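Local coordinates for LacI family sugar-binding transcriptional regulator (Enterococcus faecalis V583, PDB 4RK0), which binds ribose between its two lobes in this crystal and probably acts as a sugar-responsive, DNA-binding transcriptional repressor of the LacI family, at residues S7-V12 / R62-F67; E126-V131 / E153-I158; I189-Y194 / D217-V222. All blocks are in the same frame, centred on the assembly; numbering follows the deposited sequence.

Interaction 1 lies in the N-terminal lobe and interactions 2 and 3 in the C-terminal lobe, on the opposite side of the chain's centre. The centre of interaction 1 is 43 Å from that of interaction 2 and 35 Å from that of interaction 3. Interactions 2 and 3 have centres 20 Å apart and touch directly, V131 CG1 packing on I189 CG2 at 3.6 Å. None of the three contacts supplies a residue to the ribose pocket. The side chain of F191 in interaction 3 comes to about 9 Å from the sugar, that of V130 in interaction 2 to about 12 Å. Interactions 1 and 3 both reach the second subunit; interaction 2 does not.

Interaction 1: S7-V12 / R62-F67; sequences SKTIGV and RSVDGF
Two successive amides, those of D65 and G66, converge on the single carbonyl of T9, each through a weak hydrogen bond: D65 N lies 3.0 Å and G66 N 3.5 Å from T9 O. With CG beside its own backbone N (chi1 -61°), D65 turns its carboxylate toward the start of 7-12, though the exact position of the group is doubtful. As modelled, T9 N donates to D65 OD2 at 2.8 Å, a bond that shares this doubt. Next to this, T9 OG1 lies 3.4 Å from V64 CB, the two side chains crossing at about a right angle. Beyond D65 the chains settle into the parallel pairing of the N-terminal lobe's sheet, where strand 9-14 runs between strands 39-44 and 66-69, as in the periplasmic-binding-protein fold of LacI regulators. G11 N donates to G66 O at 2.8 Å, and F67 CA makes a CA-H...O contact with G11 O. The two sheet faces are filled differently. On one, the I10 side chain bends over G66, its CG2 3.5 Å from G66 O and its CD1 close to G66 N; L33, L244 and I248 cover the isoleucine. On the other, F67 CD1 comes to 3.8 Å from G11 CA, and a methyl of V64 rests over one face of the phenyl ring, displaced toward its rim. Just ahead of strand 9-14, R62 of the second subunit packs on K8 and hydrogen-bonds S7 O through its NH1.

Interaction 2: E126-V131 / E153-I158; sequences EQVIVV and EKVQLI
The beta-alpha-beta unit of strand 127-132, helix 138-150 and strand 154-159 brings its two strands together here, V128 lying beside V155 and V130 beside L157. Five backbone bonds alternate between the chains: E126 O, V128 O and V130 O accept from K154 N, Q156 N and I158 N, while K154 O and Q156 O accept from V128 N and V130 N. Of these, V130 N to Q156 O measures 2.8 Å. Four of the same carbonyls are also approached by CA-H groups, I129 CA lying 3.1 Å from Q156 O, and the two strand segments are twisted against each other by -27°. In the four-stranded parallel sheet of the C-terminal lobe, strand 154-159 is outermost in this chain, and strand 127-132 continues the pairing inward to 181-184. The face bearing V128, V130 and V155 receives F147 of the connecting helix; V155 spreads its methyls toward both valines, CG1 to V130 CG2 at 3.8 Å and CG2 to V128 CG2 at 4.0 Å. On the other face I129 lies alongside Q156, pointing the same way, with CD1 3.7 Å from Q156 CB. I129 CG2 meets I158 CD1 at 3.8 Å, where helix 164-175 covers I158 through A170, E173 and I174. At the N-terminal end of both strands E153 OE2 sits 3.1 Å from E126 CA. The planes of the E126 and E153 carboxylates are turned 76° from each other, with 4.8 Å between E126 OE2 and E153 OE2, like charges near each other at the exposed end.

Interaction 3: I189-Y194 / D217-V222; sequences IAFGLY and DMCEYV
F191 is the main bump of this contact: its ring projects from the helix into a hollow formed by M218, C219 and V222. The far end of the phenyl reaches deepest, F191 CZ lying 3.7 Å from M218 CB and 4.3 Å from C219 SG. M218 offers its CB to the ring while the rest of its chain, bent at chi2 (-49°) and chi3, carries the sulfur off elsewhere, so the floor of the hollow is the root of that side chain together with the backbone at C219. V222 supplies the answering bump. It pushes between F191 and Y194, which project from the same side of the helix one turn apart, and its side chain meets each of the aromatic side chains at about a right angle. V222 CG1 touches F191 CD1 at 3.9 Å; V222 CG2 lies against Y194 CE2 at 3.7 Å and also reaches F191 CE1 at 4.0 Å. Helix 187-199 belongs to the C-terminal lobe of this periplasmic-binding-protein fold, and its other side, through L193, packs on strands 181-184 and 209-211. The partner segment is a 3-10 turn, 217-220, in the loop between strands 209-211 and 228-230; Y221 N bonds back to M218 O, turning the chain to present V222. No hydrogen bond crosses between the segments, but the Y194 hydroxyl binds P224 O, which holds that end of the ring and probably limits its movement beside V222. L226 packs on F191, and M218 of the second subunit touches F191, M218 and V222. At the start of the helix, I189 N hydrogen-bonds N186 OD1, N186 being one of the residues of the ribose pocket.

Interaction 1: S7-V12 / R62-F67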
ATOM      1  N   SER A   7      -1.226  23.396  17.742  1.00 70.53           N
ATOM      2  CA  SER A   7      -0.322  22.417  17.050  1.00 75.25           C
ATOM      3  C   SER A   7      -0.841  21.989  15.666  1.00 54.58           C
ATOM      4  O   SER A   7      -0.046  21.669  14.780  1.00 57.53           O
ATOM      5  CB  SER A   7      -0.099  21.186  17.934  1.00 94.68           C
ATOM      6  OG  SER A   7      -1.287  20.415  18.063  1.00 72.94           O
ATOM      7  N   LYS A   8      -2.166  22.003  15.484  1.00 66.72           N
ATOM      8  CA  LYS A   8      -2.814  21.611  14.218  1.00 46.70           C
ATOM      9  C   LYS A   8      -2.446  20.168  13.811  1.00 49.93           C
ATOM     10  O   LYS A   8      -1.994  19.904  12.705  1.00 39.73           O
ATOM     11  CB  LYS A   8      -2.499  22.617  13.113  1.00 46.52           C
ATOM     12  CG  LYS A   8      -3.119  24.009  13.344  1.00 42.23           C
ATOM     13  CD  LYS A   8      -3.457  24.673  12.017  1.00 69.59           C
ATOM     14  CE  LYS A   8      -3.825  26.133  12.191  1.00114.37           C
ATOM     15  NZ  LYS A   8      -2.647  26.963  12.561  1.00 86.06           N
ATOM     16  N   THR A   9      -2.661  19.246  14.737  1.00 37.89           N
ATOM     17  CA  THR A   9      -2.318  17.843  14.554  1.00 43.48           C
ATOM     18  C   THR A   9      -3.587  16.999  14.528  1.00 33.92           C
ATOM     19  O   THR A   9      -4.495  17.212  15.325  1.00 39.04           O
ATOM     20  CB  THR A   9      -1.379  17.366  15.688  1.00 38.80           C
ATOM     21  OG1 THR A   9      -2.015  17.553  16.961  1.00 51.30           O
ATOM     22  CG2 THR A   9      -0.069  18.132  15.669  1.00 76.51           C
ATOM     23  N   ILE A  10      -3.666  16.035  13.601  1.00 29.40           N
ATOM     24  CA  ILE A  10      -4.749  15.060  13.587  1.00 24.60           C
ATOM     25  C   ILE A  10      -4.229  13.619  13.706  1.00 41.45           C
ATOM     26  O   ILE A  10      -3.423  13.192  12.889  1.00 39.57           O
ATOM     27  CB  ILE A  10      -5.523  15.107  12.272  1.00 30.80           C
ATOM     28  CG1 ILE A  10      -6.057  16.519  12.021  1.00 36.10           C
ATOM     29  CG2 ILE A  10      -6.638  14.062  12.270  1.00 35.17           C
ATOM     30  CD1 ILE A  10      -7.205  16.923  12.919  1.00 35.73           C
ATOM     31  N   GLY A  11      -4.710  12.854  14.687  1.00 30.58           N
ATOM     32  CA  GLY A  11      -4.300  11.436  14.819  1.00 32.61           C
ATOM     33  C   GLY A  11      -5.160  10.509  13.989  1.00 36.60           C
ATOM     34  O   GLY A  11      -6.355  10.637  14.003  1.00 30.37           O
ATOM     35  N   VAL A  12      -4.546   9.600  13.223  1.00 33.04           N
ATOM     36  CA  VAL A  12      -5.295   8.726  12.350  1.00 30.47           C
ATOM     37  C   VAL A  12      -4.956   7.293  12.694  1.00 26.25           C
ATOM     38  O   VAL A  12      -3.797   6.918  12.622  1.00 31.32           O
ATOM     39  CB  VAL A  12      -4.914   8.958  10.883  1.00 31.19           C
ATOM     40  CG1 VAL A  12      -5.684   7.965  10.007  1.00 33.61           C
ATOM     41  CG2 VAL A  12      -5.223  10.408  10.499  1.00 39.78           C
ATOM     42  N   ARG A  62      -2.936  11.442  23.874  1.00 42.56           N
ATOM     43  CA  ARG A  62      -2.164  12.627  23.513  1.00 52.07           C
ATOM     44  C   ARG A  62      -3.120  13.771  23.268  1.00 44.61           C
ATOM     45  O   ARG A  62      -4.272  13.547  22.857  1.00 47.19           O
ATOM     46  CB  ARG A  62      -1.387  12.436  22.215  1.00 55.62           C
ATOM     47  CG  ARG A  62      -0.470  11.236  22.160  1.00 89.02           C
ATOM     48  CD  ARG A  62       0.464  11.087  23.345  1.00 56.81           C
ATOM     49  NE  ARG A  62       1.191   9.840  23.140  1.00 90.54           N
ATOM     50  CZ  ARG A  62       2.471   9.730  22.794  1.00 38.06           C
ATOM     51  NH1 ARG A  62       2.973   8.529  22.597  1.00 54.49           N
ATOM     52  NH2 ARG A  62       3.254  10.797  22.654  1.00 48.25           N
ATOM     53  N   SER A  63      -2.625  14.990  23.464  1.00 46.68           N
ATOM     54  CA  SER A  63      -3.446  16.186  23.267  1.00 73.82           C
ATOM     55  C   SER A  63      -3.314  16.727  21.827  1.00 63.80           C
ATOM     56  O   SER A  63      -2.617  17.711  21.554  1.00 53.48           O
ATOM     57  CB  SER A  63      -3.107  17.246  24.321  1.00 81.00           C
ATOM     58  OG  SER A  63      -4.286  17.914  24.738  1.00128.02           O
ATOM     59  N   VAL A  64      -4.002  16.051  20.911  1.00 48.75           N
ATOM     60  CA  VAL A  64      -4.063  16.461  19.508  1.00 47.84           C
ATOM     61  C   VAL A  64      -5.366  17.185  19.285  1.00 41.80           C
ATOM     62  O   VAL A  64      -6.287  17.125  20.107  1.00 42.61           O
ATOM     63  CB  VAL A  64      -3.974  15.275  18.495  1.00 45.87           C
ATOM     64  CG1 VAL A  64      -2.633  14.584  18.589  1.00 49.01           C
ATOM     65  CG2 VAL A  64      -5.118  14.288  18.689  1.00 42.25           C
ATOM     66  N   ASP A  65      -5.451  17.845  18.134  1.00 43.20           N
ATOM     67  CA  ASP A  65      -6.620  18.612  17.792  1.00 33.78           C
ATOM     68  C   ASP A  65      -7.781  17.729  17.379  1.00 34.37           C
ATOM     69  O   ASP A  65      -8.939  18.119  17.510  1.00 38.97           O
ATOM     70  CB  ASP A  65      -6.262  19.627  16.709  1.00 36.65           C
ATOM     71  CG  ASP A  65      -5.208  20.600  17.178  1.00 52.48           C
ATOM     72  OD1 ASP A  65      -5.350  21.131  18.298  1.00 64.45           O
ATOM     73  OD2 ASP A  65      -4.221  20.810  16.450  1.00 51.79           O
ATOM     74  N   GLY A  66      -7.506  16.510  16.916  1.00 34.10           N
ATOM     75  CA  GLY A  66      -8.612  15.627  16.560  1.00 30.02           C
ATOM     76  C   GLY A  66      -8.136  14.252  16.103  1.00 28.70           C
ATOM     77  O   GLY A  66      -6.966  14.090  15.780  1.00 33.46           O
ATOM     78  N   PHE A  67      -9.046  13.290  16.151  1.00 28.70           N
ATOM     79  CA  PHE A  67      -8.750  11.881  15.826  1.00 34.73           C
ATOM     80  C   PHE A  67      -9.690  11.322  14.772  1.00 39.08           C
ATOM     81  O   PHE A  67     -10.899  11.478  14.859  1.00 32.32           O
ATOM     82  CB  PHE A  67      -8.889  10.953  17.067  1.00 36.10           C
ATOM     83  CG  PHE A  67      -7.695  10.953  17.977  1.00 40.45           C
ATOM     84  CD1 PHE A  67      -6.552  10.257  17.632  1.00 37.10           C
ATOM     85  CD2 PHE A  67      -7.720  11.630  19.199  1.00 38.94           C
ATOM     86  CE1 PHE A  67      -5.441  10.246  18.476  1.00 39.73           C
ATOM     87  CE2 PHE A  67      -6.613  11.626  20.040  1.00 36.51           C
ATOM     88  CZ  PHE A  67      -5.473  10.937  19.677  1.00 33.60           C
TER

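Interaction 2: E126-V131 / E153-I158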
ATOM      1  N   GLU A 126     -25.220 -21.450  -8.156  1.00 32.61           N
ATOM      2  CA  GLU A 126     -26.210 -21.957  -7.235  1.00 36.85           C
ATOM      3  C   GLU A 126     -25.581 -22.414  -5.934  1.00 41.05           C
ATOM      4  O   GLU A 126     -26.265 -22.525  -4.901  1.00 34.55           O
ATOM      5  CB  GLU A 126     -26.989 -23.122  -7.911  1.00 32.59           C
ATOM      6  CG  GLU A 126     -27.588 -22.822  -9.285  1.00 88.61           C
ATOM      7  CD  GLU A 126     -28.305 -24.018  -9.912  1.00 86.89           C
ATOM      8  OE1 GLU A 126     -28.032 -25.169  -9.516  1.00 66.15           O
ATOM      9  OE2 GLU A 126     -29.153 -23.810 -10.813  1.00 65.46           O
ATOM     10  N   GLN A 127     -24.280 -22.693  -5.982  1.00 38.60           N
ATOM     11  CA  GLN A 127     -23.517 -23.053  -4.802  1.00 29.42           C
ATOM     12  C   GLN A 127     -22.327 -22.138  -4.732  1.00 32.78           C
ATOM     13  O   GLN A 127     -21.465 -22.162  -5.622  1.00 29.20           O
ATOM     14  CB  GLN A 127     -23.059 -24.501  -4.882  1.00 34.24           C
ATOM     15  CG  GLN A 127     -24.215 -25.471  -5.105  1.00 46.58           C
ATOM     16  CD  GLN A 127     -23.768 -26.916  -5.107  1.00 78.43           C
ATOM     17  OE1 GLN A 127     -23.764 -27.569  -6.147  1.00 54.62           O
ATOM     18  NE2 GLN A 127     -23.386 -27.421  -3.943  1.00 48.35           N
ATOM     19  N   VAL A 128     -22.314 -21.309  -3.708  1.00 28.42           N
ATOM     20  CA  VAL A 128     -21.253 -20.323  -3.529  1.00 35.40           C
ATOM     21  C   VAL A 128     -20.636 -20.360  -2.157  1.00 37.83           C
ATOM     22  O   VAL A 128     -21.221 -20.849  -1.195  1.00 35.98           O
ATOM     23  CB  VAL A 128     -21.754 -18.896  -3.769  1.00 33.01           C
ATOM     24  CG1 VAL A 128     -22.292 -18.741  -5.176  1.00 33.33           C
ATOM     25  CG2 VAL A 128     -22.809 -18.510  -2.727  1.00 33.70           C
ATOM     26  N   ILE A 129     -19.433 -19.805  -2.085  1.00 27.07           N
ATOM     27  CA  ILE A 129     -18.686 -19.706  -0.865  1.00 29.55           C
ATOM     28  C   ILE A 129     -18.476 -18.242  -0.592  1.00 28.06           C
ATOM     29  O   ILE A 129     -18.181 -17.483  -1.512  1.00 29.07           O
ATOM     30  CB  ILE A 129     -17.281 -20.337  -0.993  1.00 30.13           C
ATOM     31  CG1 ILE A 129     -17.332 -21.809  -1.389  1.00 53.93           C
ATOM     32  CG2 ILE A 129     -16.523 -20.118   0.292  1.00 37.48           C
ATOM     33  CD1 ILE A 129     -17.601 -22.740  -0.237  1.00 55.24           C
ATOM     34  N   VAL A 130     -18.608 -17.848   0.666  1.00 25.90           N
ATOM     35  CA  VAL A 130     -18.206 -16.527   1.100  1.00 31.39           C
ATOM     36  C   VAL A 130     -16.979 -16.698   1.967  1.00 30.92           C
ATOM     37  O   VAL A 130     -16.990 -17.474   2.930  1.00 31.78           O
ATOM     38  CB  VAL A 130     -19.307 -15.803   1.902  1.00 27.24           C
ATOM     39  CG1 VAL A 130     -18.811 -14.425   2.333  1.00 34.91           C
ATOM     40  CG2 VAL A 130     -20.572 -15.678   1.085  1.00 31.68           C
ATOM     41  N   VAL A 131     -15.897 -16.001   1.624  1.00 31.29           N
ATOM     42  CA  VAL A 131     -14.647 -16.160   2.351  1.00 30.36           C
ATOM     43  C   VAL A 131     -14.418 -14.888   3.134  1.00 35.71           C
ATOM     44  O   VAL A 131     -14.329 -13.773   2.553  1.00 28.34           O
ATOM     45  CB  VAL A 131     -13.442 -16.392   1.395  1.00 30.18           C
ATOM     46  CG1 VAL A 131     -12.159 -16.567   2.188  1.00 30.03           C
ATOM     47  CG2 VAL A 131     -13.663 -17.586   0.500  1.00 32.11           C
ATOM     48  N   GLU A 153     -30.046 -19.451  -2.571  1.00 32.25           N
ATOM     49  CA  GLU A 153     -29.478 -20.778  -2.872  1.00 37.58           C
ATOM     50  C   GLU A 153     -28.398 -21.157  -1.818  1.00 32.68           C
ATOM     51  O   GLU A 153     -28.359 -20.567  -0.754  1.00 38.41           O
ATOM     52  CB  GLU A 153     -28.991 -20.795  -4.317  1.00 46.16           C
ATOM     53  CG  GLU A 153     -30.117 -20.443  -5.299  1.00 50.12           C
ATOM     54  CD  GLU A 153     -29.611 -19.764  -6.562  1.00103.34           C
ATOM     55  OE1 GLU A 153     -29.902 -18.564  -6.781  1.00 55.40           O
ATOM     56  OE2 GLU A 153     -28.914 -20.432  -7.344  1.00 90.14           O
ATOM     57  N   LYS A 154     -27.568 -22.158  -2.093  1.00 39.73           N
ATOM     58  CA  LYS A 154     -26.668 -22.737  -1.077  1.00 46.34           C
ATOM     59  C   LYS A 154     -25.426 -21.869  -0.924  1.00 31.27           C
ATOM     60  O   LYS A 154     -24.738 -21.581  -1.904  1.00 41.62           O
ATOM     61  CB  LYS A 154     -26.286 -24.169  -1.465  1.00 59.75           C
ATOM     62  CG  LYS A 154     -27.494 -25.106  -1.527  1.00103.00           C
ATOM     63  CD  LYS A 154     -27.400 -26.131  -2.649  1.00101.99           C
ATOM     64  CE  LYS A 154     -28.653 -26.996  -2.720  1.00 70.57           C
ATOM     65  NZ  LYS A 154     -28.532 -28.056  -3.758  1.00 98.69           N
ATOM     66  N   VAL A 155     -25.200 -21.399   0.295  1.00 28.20           N
ATOM     67  CA  VAL A 155     -24.048 -20.580   0.645  1.00 28.25           C
ATOM     68  C   VAL A 155     -23.255 -21.269   1.730  1.00 36.32           C
ATOM     69  O   VAL A 155     -23.827 -21.691   2.731  1.00 40.06           O
ATOM     70  CB  VAL A 155     -24.479 -19.226   1.226  1.00 40.84           C
ATOM     71  CG1 VAL A 155     -23.255 -18.370   1.529  1.00 42.37           C
ATOM     72  CG2 VAL A 155     -25.449 -18.510   0.302  1.00 44.84           C
ATOM     73  N   GLN A 156     -21.943 -21.391   1.528  1.00 28.91           N
ATOM     74  CA  GLN A 156     -21.061 -21.830   2.570  1.00 32.56           C
ATOM     75  C   GLN A 156     -20.040 -20.759   2.933  1.00 40.98           C
ATOM     76  O   GLN A 156     -19.515 -20.033   2.093  1.00 38.36           O
ATOM     77  CB  GLN A 156     -20.378 -23.144   2.174  1.00 39.88           C
ATOM     78  CG  GLN A 156     -19.340 -23.622   3.181  1.00 54.22           C
ATOM     79  CD  GLN A 156     -18.795 -25.007   2.869  1.00 83.41           C
ATOM     80  OE1 GLN A 156     -19.350 -25.748   2.049  1.00 50.87           O
ATOM     81  NE2 GLN A 156     -17.693 -25.360   3.522  1.00 55.29           N
ATOM     82  N   LEU A 157     -19.794 -20.688   4.219  1.00 33.60           N
ATOM     83  CA  LEU A 157     -18.901 -19.724   4.840  1.00 34.75           C
ATOM     84  C   LEU A 157     -17.556 -20.384   5.116  1.00 47.08           C
ATOM     85  O   LEU A 157     -17.501 -21.428   5.772  1.00 40.47           O
ATOM     86  CB  LEU A 157     -19.528 -19.246   6.145  1.00 46.89           C
ATOM     87  CG  LEU A 157     -18.815 -18.117   6.874  1.00 69.49           C
ATOM     88  CD1 LEU A 157     -18.723 -16.901   5.975  1.00121.49           C
ATOM     89  CD2 LEU A 157     -19.540 -17.776   8.166  1.00 84.77           C
ATOM     90  N   ILE A 158     -16.474 -19.800   4.609  1.00 33.02           N
ATOM     91  CA  ILE A 158     -15.128 -20.204   5.051  1.00 33.06           C
ATOM     92  C   ILE A 158     -14.458 -19.036   5.729  1.00 38.18           C
ATOM     93  O   ILE A 158     -14.359 -17.961   5.154  1.00 35.57           O
ATOM     94  CB  ILE A 158     -14.259 -20.738   3.901  1.00 35.31           C
ATOM     95  CG1 ILE A 158     -14.867 -22.032   3.353  1.00 59.17           C
ATOM     96  CG2 ILE A 158     -12.815 -20.953   4.374  1.00 38.16           C
ATOM     97  CD1 ILE A 158     -14.198 -22.564   2.110  1.00 45.93           C
TER

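Interaction 3: I189-Y194 / D217-V222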
ATOM      1  N   ILE A 189      -8.156 -10.806   0.053  1.00 24.53           N
ATOM      2  CA  ILE A 189      -8.533 -12.225   0.069  1.00 25.16           C
ATOM      3  C   ILE A 189      -8.621 -12.820  -1.338  1.00 25.37           C
ATOM      4  O   ILE A 189      -8.188 -13.960  -1.564  1.00 27.65           O
ATOM      5  CB  ILE A 189      -9.866 -12.455   0.786  1.00 23.60           C
ATOM      6  CG1 ILE A 189      -9.650 -12.203   2.271  1.00 24.41           C
ATOM      7  CG2 ILE A 189     -10.377 -13.867   0.556  1.00 29.88           C
ATOM      8  CD1 ILE A 189     -10.894 -12.338   3.142  1.00 25.60           C
ATOM      9  N   ALA A 190      -9.278 -12.102  -2.248  1.00 26.23           N
ATOM     10  CA  ALA A 190      -9.425 -12.542  -3.615  1.00 29.47           C
ATOM     11  C   ALA A 190      -8.063 -12.790  -4.289  1.00 26.15           C
ATOM     12  O   ALA A 190      -7.903 -13.756  -5.049  1.00 24.23           O
ATOM     13  CB  ALA A 190     -10.168 -11.494  -4.428  1.00 29.09           C
ATOM     14  N   PHE A 191      -7.123 -11.891  -4.058  1.00 23.91           N
ATOM     15  CA  PHE A 191      -5.774 -12.098  -4.623  1.00 25.42           C
ATOM     16  C   PHE A 191      -5.146 -13.378  -4.093  1.00 21.60           C
ATOM     17  O   PHE A 191      -4.442 -14.117  -4.830  1.00 24.64           O
ATOM     18  CB  PHE A 191      -4.842 -10.903  -4.406  1.00 25.32           C
ATOM     19  CG  PHE A 191      -5.365  -9.606  -4.949  1.00 27.44           C
ATOM     20  CD1 PHE A 191      -6.230  -9.571  -6.051  1.00 23.06           C
ATOM     21  CD2 PHE A 191      -5.009  -8.413  -4.341  1.00 24.00           C
ATOM     22  CE1 PHE A 191      -6.732  -8.372  -6.532  1.00 24.44           C
ATOM     23  CE2 PHE A 191      -5.515  -7.220  -4.811  1.00 24.36           C
ATOM     24  CZ  PHE A 191      -6.375  -7.205  -5.909  1.00 22.65           C
ATOM     25  N   GLY A 192      -5.432 -13.697  -2.849  1.00 23.46           N
ATOM     26  CA  GLY A 192      -4.920 -14.923  -2.232  1.00 26.70           C
ATOM     27  C   GLY A 192      -5.496 -16.154  -2.874  1.00 30.47           C
ATOM     28  O   GLY A 192      -4.781 -17.106  -3.157  1.00 24.31           O
ATOM     29  N   LEU A 193      -6.807 -16.124  -3.083  1.00 24.44           N
ATOM     30  CA  LEU A 193      -7.520 -17.132  -3.872  1.00 21.41           C
ATOM     31  C   LEU A 193      -6.921 -17.366  -5.233  1.00 23.73           C
ATOM     32  O   LEU A 193      -6.673 -18.536  -5.619  1.00 24.69           O
ATOM     33  CB  LEU A 193      -9.007 -16.774  -4.002  1.00 26.89           C
ATOM     34  CG  LEU A 193      -9.790 -16.668  -2.682  1.00 27.54           C
ATOM     35  CD1 LEU A 193     -11.217 -16.205  -2.939  1.00 31.37           C
ATOM     36  CD2 LEU A 193      -9.813 -17.988  -1.981  1.00 26.32           C
ATOM     37  N   TYR A 194      -6.708 -16.286  -5.964  1.00 23.78           N
ATOM     38  CA  TYR A 194      -6.055 -16.368  -7.286  1.00 27.27           C
ATOM     39  C   TYR A 194      -4.763 -17.192  -7.206  1.00 31.77           C
ATOM     40  O   TYR A 194      -4.561 -18.105  -7.998  1.00 31.68           O
ATOM     41  CB  TYR A 194      -5.696 -14.991  -7.831  1.00 27.90           C
ATOM     42  CG  TYR A 194      -6.752 -14.273  -8.648  1.00 23.58           C
ATOM     43  CD1 TYR A 194      -8.089 -14.222  -8.241  1.00 28.95           C
ATOM     44  CD2 TYR A 194      -6.393 -13.564  -9.794  1.00 22.29           C
ATOM     45  CE1 TYR A 194      -9.049 -13.556  -8.999  1.00 24.67           C
ATOM     46  CE2 TYR A 194      -7.329 -12.882 -10.549  1.00 25.32           C
ATOM     47  CZ  TYR A 194      -8.668 -12.870 -10.151  1.00 24.41           C
ATOM     48  OH  TYR A 194      -9.556 -12.171 -10.953  1.00 25.23           O
ATOM     49  N   ASP A 217      -6.568  -0.749  -6.645  1.00 31.20           N
ATOM     50  CA  ASP A 217      -6.013  -0.513  -7.988  1.00 37.92           C
ATOM     51  C   ASP A 217      -5.526  -1.796  -8.642  1.00 27.65           C
ATOM     52  O   ASP A 217      -5.695  -1.986  -9.860  1.00 30.70           O
ATOM     53  CB  ASP A 217      -4.910   0.550  -7.923  1.00 37.29           C
ATOM     54  CG  ASP A 217      -5.436   1.942  -8.226  1.00113.53           C
ATOM     55  OD1 ASP A 217      -6.205   2.085  -9.200  1.00 84.42           O
ATOM     56  OD2 ASP A 217      -5.087   2.894  -7.500  1.00 67.20           O
ATOM     57  N   MET A 218      -4.985  -2.699  -7.826  1.00 28.23           N
ATOM     58  CA  MET A 218      -4.502  -4.002  -8.295  1.00 29.68           C
ATOM     59  C   MET A 218      -5.534  -4.878  -9.012  1.00 29.29           C
ATOM     60  O   MET A 218      -5.138  -5.843  -9.662  1.00 25.80           O
ATOM     61  CB  MET A 218      -3.878  -4.836  -7.153  1.00 30.58           C
ATOM     62  CG  MET A 218      -2.372  -4.634  -6.917  1.00 63.69           C
ATOM     63  SD  MET A 218      -1.259  -4.719  -8.336  1.00 25.61           S
ATOM     64  CE  MET A 218      -0.894  -6.418  -8.541  1.00 34.92           C
ATOM     65  N   CYS A 219      -6.835  -4.589  -8.852  1.00 28.55           N
ATOM     66  CA  CYS A 219      -7.877  -5.402  -9.487  1.00 22.82           C
ATOM     67  C   CYS A 219      -7.670  -5.525 -11.011  1.00 19.58           C
ATOM     68  O   CYS A 219      -7.998  -6.540 -11.617  1.00 24.79           O
ATOM     69  CB  CYS A 219      -9.245  -4.817  -9.181  1.00 27.55           C
ATOM     70  SG  CYS A 219      -9.793  -5.107  -7.456  1.00 26.90           S
ATOM     71  N   GLU A 220      -7.157  -4.459 -11.611  1.00 23.36           N
ATOM     72  CA  GLU A 220      -6.965  -4.389 -13.074  1.00 26.72           C
ATOM     73  C   GLU A 220      -5.631  -4.994 -13.533  1.00 32.28           C
ATOM     74  O   GLU A 220      -5.411  -5.136 -14.723  1.00 35.58           O
ATOM     75  CB  GLU A 220      -7.043  -2.939 -13.530  1.00 27.27           C
ATOM     76  CG  GLU A 220      -8.327  -2.218 -13.114  1.00 42.19           C
ATOM     77  CD  GLU A 220      -8.526  -0.874 -13.782  1.00 66.35           C
ATOM     78  OE1 GLU A 220      -7.529  -0.217 -14.140  1.00 99.73           O
ATOM     79  OE2 GLU A 220      -9.698  -0.457 -13.922  1.00 67.08           O
ATOM     80  N   TYR A 221      -4.758  -5.342 -12.589  1.00 27.71           N
ATOM     81  CA  TYR A 221      -3.443  -5.939 -12.867  1.00 29.89           C
ATOM     82  C   TYR A 221      -3.295  -7.430 -12.582  1.00 38.03           C
ATOM     83  O   TYR A 221      -2.291  -8.045 -12.928  1.00 38.64           O
ATOM     84  CB  TYR A 221      -2.369  -5.127 -12.135  1.00 23.59           C
ATOM     85  CG  TYR A 221      -2.438  -3.713 -12.532  1.00 26.44           C
ATOM     86  CD1 TYR A 221      -3.271  -2.792 -11.866  1.00 24.03           C
ATOM     87  CD2 TYR A 221      -1.696  -3.259 -13.621  1.00 27.39           C
ATOM     88  CE1 TYR A 221      -3.335  -1.464 -12.273  1.00 26.88           C
ATOM     89  CE2 TYR A 221      -1.766  -1.954 -14.035  1.00 27.34           C
ATOM     90  CZ  TYR A 221      -2.584  -1.050 -13.366  1.00 30.48           C
ATOM     91  OH  TYR A 221      -2.599   0.244 -13.843  1.00 31.54           O
ATOM     92  N   VAL A 222      -4.296  -8.036 -11.976  1.00 28.42           N
ATOM     93  CA  VAL A 222      -4.319  -9.478 -11.815  1.00 26.78           C
ATOM     94  C   VAL A 222      -4.962 -10.112 -13.063  1.00 25.70           C
ATOM     95  O   VAL A 222      -5.551  -9.406 -13.879  1.00 28.65           O
ATOM     96  CB  VAL A 222      -5.001  -9.881 -10.517  1.00 31.78           C
ATOM     97  CG1 VAL A 222      -4.120  -9.437  -9.343  1.00 29.69           C
ATOM     98  CG2 VAL A 222      -6.407  -9.264 -10.378  1.00 26.89           C
TER